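Local coordinates for protein L-amino acid deaminase (Proteus vulgaris, PDB 5I39) that probably works as a membrane-bound, FAD-dependent oxidoreductase that deaminates L-amino acids, at residues V43-L48 against I65-N70. Numbering follows the deposited sequence.
Sequences VGAGIL and IVEKGN. With FAD (flavin-adenine dinucleotide), chain B.
Gly44 N donates to Val66 O over 2.9 Å, a backbone bond that carries the parallel pairing of Val43 with Val66 one residue past the end of the first strand. The second bond is made by a side chain: Ala45 N gives its hydrogen to Glu67 OE1 at 2.8 Å, arriving on the anti side and 16° out of the carboxylate plane. Glu67 reaches this position with CG anti to its backbone N (chi1 165°) and a bend at chi2. The same carboxylate takes both hydroxyls of the adenosine ribose, FAD O3B on OE1 and FAD O2B on OE2, each at 2.7 Å. Gly69 N donates to the anti lone pair of OE2, so each oxygen is gripped by one backbone N-H and one ribose hydroxyl, which should fix the rotation of the group. Lys68 NZ adds a bond to FAD O2B.

Apolar contact is modest. Ile65 CG2 lies 3.8 Å from Ala45 CB, while Val43 turns CG1 to the adenine, 3.5 Å from FAD C6A. Gly44 lets the ribose come close, its CA 3.3 Å from FAD O4B. Further on, Leu48 N in the first turn of the helix donates to FAD O1P.

This is the dinucleotide-binding beta-alpha-beta unit of a Rossmann-type fold, with a glycine-rich turn consistent with GxGxxG and an acidic residue, Glu67, just past the end of the second strand. Strands 40-43 and 63-66 lie side by side in the parallel part of the sheet, flanked by 235-237 and 203-205, and helix 47-58, which connects them, packs against helix 376-392.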
loop_
_atom_site.group_PDB
_atom_site.type_symbol
_atom_site.label_atom_id
_atom_site.label_comp_id
_atom_site.label_asym_id
_atom_site.label_seq_id
_atom_site.Cartn_x
_atom_site.Cartn_y
_atom_site.Cartn_z
ATOM N N VAL A 43 -4.906 13.336 -9.448
ATOM C CA VAL A 43 -5.085 14.000 -8.161
ATOM C C VAL A 43 -4.505 13.099 -7.073
ATOM O O VAL A 43 -5.074 12.046 -6.764
ATOM C CB VAL A 43 -6.576 14.285 -7.887
ATOM C CG1 VAL A 43 -6.764 14.961 -6.535
ATOM C CG2 VAL A 43 -7.166 15.145 -8.998
ATOM N N GLY A 44 -3.373 13.520 -6.510
ATOM C CA GLY A 44 -2.729 12.825 -5.392
ATOM C C GLY A 44 -1.410 12.168 -5.768
ATOM O O GLY A 44 -1.341 11.400 -6.734
ATOM N N ALA A 45 -0.364 12.473 -4.993
ATOM C CA ALA A 45 0.964 11.869 -5.158
ATOM C C ALA A 45 1.298 10.906 -4.012
ATOM O O ALA A 45 2.385 10.955 -3.427
ATOM C CB ALA A 45 2.033 12.943 -5.290
ATOM N N GLY A 46 0.348 10.033 -3.693
ATOM C CA GLY A 46 0.637 8.822 -2.929
ATOM C C GLY A 46 0.996 7.706 -3.893
ATOM O O GLY A 46 1.157 7.925 -5.099
ATOM N N ILE A 47 1.092 6.490 -3.371
ATOM C CA ILE A 47 1.500 5.359 -4.194
ATOM C C ILE A 47 0.534 5.117 -5.357
ATOM O O ILE A 47 0.964 4.760 -6.441
ATOM C CB ILE A 47 1.698 4.075 -3.346
ATOM C CG1 ILE A 47 2.486 3.004 -4.114
ATOM C CG2 ILE A 47 0.374 3.512 -2.845
ATOM C CD1 ILE A 47 3.947 3.340 -4.341
ATOM N N LEU A 48 -0.762 5.306 -5.141
ATOM C CA LEU A 48 -1.715 4.986 -6.196
ATOM C C LEU A 48 -1.628 5.986 -7.344
ATOM O O LEU A 48 -1.597 5.586 -8.510
ATOM C CB LEU A 48 -3.128 4.840 -5.636
ATOM C CG LEU A 48 -3.289 3.662 -4.658
ATOM C CD1 LEU A 48 -4.742 3.521 -4.242
ATOM C CD2 LEU A 48 -2.796 2.335 -5.221
ATOM N N ILE A 65 0.739 15.190 -12.023
ATOM C CA ILE A 65 0.126 14.923 -10.727
ATOM C C ILE A 65 0.054 16.242 -9.972
ATOM O O ILE A 65 1.042 16.982 -9.915
ATOM C CB ILE A 65 0.914 13.907 -9.867
ATOM C CG1 ILE A 65 1.144 12.599 -10.634
ATOM C CG2 ILE A 65 0.173 13.646 -8.552
ATOM C CD1 ILE A 65 1.920 11.543 -9.875
ATOM N N VAL A 66 -1.103 16.516 -9.377
ATOM C CA VAL A 66 -1.239 17.626 -8.438
ATOM C C VAL A 66 -1.431 17.047 -7.035
ATOM O O VAL A 66 -2.215 16.114 -6.836
ATOM C CB VAL A 66 -2.345 18.630 -8.849
ATOM C CG1 VAL A 66 -1.962 19.300 -10.160
ATOM C CG2 VAL A 66 -3.722 17.983 -8.952
ATOM N N GLU A 67 -0.676 17.593 -6.085
ATOM C CA GLU A 67 -0.593 17.086 -4.720
ATOM C C GLU A 67 -0.737 18.271 -3.770
ATOM O O GLU A 67 0.042 19.226 -3.838
ATOM C CB GLU A 67 0.750 16.371 -4.519
ATOM C CG GLU A 67 1.150 16.087 -3.075
ATOM C CD GLU A 67 0.113 15.296 -2.309
ATOM O OE1 GLU A 67 -0.174 14.149 -2.714
ATOM O OE2 GLU A 67 -0.401 15.823 -1.295
ATOM N N LYS A 68 -1.730 18.206 -2.889
ATOM C CA LYS A 68 -2.069 19.327 -2.004
ATOM C C LYS A 68 -0.989 19.598 -0.952
ATOM O O LYS A 68 -0.833 20.734 -0.514
ATOM C CB LYS A 68 -3.439 19.110 -1.339
ATOM C CG LYS A 68 -3.501 17.971 -0.332
ATOM C CD LYS A 68 -4.860 17.875 0.345
ATOM C CE LYS A 68 -4.957 16.668 1.266
ATOM N NZ LYS A 68 -3.880 16.604 2.295
ATOM N N GLY A 69 -0.270 18.558 -0.538
ATOM C CA GLY A 69 0.816 18.682 0.432
ATOM C C GLY A 69 2.132 18.274 -0.195
ATOM O O GLY A 69 2.462 18.707 -1.298
ATOM N N ASN A 70 2.888 17.448 0.523
ATOM C CA ASN A 70 4.143 16.895 0.024
ATOM C C ASN A 70 3.916 15.550 -0.655
ATOM O O ASN A 70 2.959 14.840 -0.357
ATOM C CB ASN A 70 5.133 16.695 1.173
ATOM C CG ASN A 70 5.563 18.001 1.819
ATOM O OD1 ASN A 70 5.627 19.038 1.164
ATOM N ND2 ASN A 70 5.888 17.949 3.107
HETATM P PA FAD B . -2.106 8.457 0.096
HETATM O O1A FAD B . -2.731 8.978 1.396
HETATM O O2A FAD B . -0.693 7.929 0.252
HETATM O O5B FAD B . -2.020 9.592 -1.014
HETATM C C5B FAD B . -3.138 10.374 -1.410
HETATM C C4B FAD B . -2.588 11.760 -1.690
HETATM O O4B FAD B . -3.637 12.568 -2.260
HETATM C C3B FAD B . -2.128 12.463 -0.411
HETATM O O3B FAD B . -0.733 12.751 -0.494
HETATM C C2B FAD B . -3.030 13.706 -0.365
HETATM O O2B FAD B . -2.385 14.861 0.205
HETATM C C1B FAD B . -3.417 13.891 -1.821
HETATM N N9A FAD B . -4.666 14.622 -2.060
HETATM C C8A FAD B . -5.841 14.381 -1.515
HETATM N N7A FAD B . -6.798 15.202 -1.998
HETATM C C5A FAD B . -6.169 15.979 -2.869
HETATM C C6A FAD B . -6.557 17.080 -3.746
HETATM N N6A FAD B . -7.833 17.515 -3.771
HETATM N N1A FAD B . -5.618 17.645 -4.530
HETATM C C2A FAD B . -4.351 17.209 -4.533
HETATM N N3A FAD B . -3.912 16.222 -3.743
HETATM C C4A FAD B . -4.774 15.600 -2.928
HETATM N N1 FAD B . -0.730 -1.430 2.685
HETATM C C2 FAD B . -0.011 -2.527 2.427
HETATM O O2 FAD B . -0.036 -2.980 1.269
HETATM N N3 FAD B . 0.717 -3.129 3.399
HETATM C C4 FAD B . 0.765 -2.715 4.670
HETATM O O4 FAD B . 1.460 -3.288 5.497
HETATM C C4X FAD B . -0.015 -1.528 5.046
HETATM N N5 FAD B . -0.087 -1.049 6.317
HETATM C C5X FAD B . -0.667 0.132 6.554
HETATM C C6 FAD B . -0.566 0.751 7.801
HETATM C C7 FAD B . -1.110 2.008 8.047
HETATM C C7M FAD B . -0.939 2.676 9.393
HETATM C C8 FAD B . -1.833 2.706 6.974
HETATM C C8M FAD B . -2.413 4.086 7.174
HETATM C C9 FAD B . -1.955 2.079 5.733
HETATM C C9A FAD B . -1.408 0.825 5.484
HETATM N N10 FAD B . -1.533 0.198 4.238
HETATM C C10 FAD B . -0.759 -0.918 3.929
HETATM C "C1'" FAD B . -2.319 0.791 3.175
HETATM C "C2'" FAD B . -1.542 1.665 2.255
HETATM O "O2'" FAD B . -0.631 2.447 3.020
HETATM C "C3'" FAD B . -2.547 2.536 1.508
HETATM O "O3'" FAD B . -3.613 1.735 0.931
HETATM C "C4'" FAD B . -1.925 3.333 0.386
HETATM O "O4'" FAD B . -0.767 4.042 0.866
HETATM C "C5'" FAD B . -2.941 4.319 -0.162
HETATM O "O5'" FAD B . -2.269 5.073 -1.172
HETATM P P FAD B . -3.008 6.376 -1.789
HETATM O O1P FAD B . -2.105 6.915 -2.857
HETATM O O2P FAD B . -4.448 6.034 -2.108
HETATM O O3P FAD B . -3.127 7.370 -0.509
#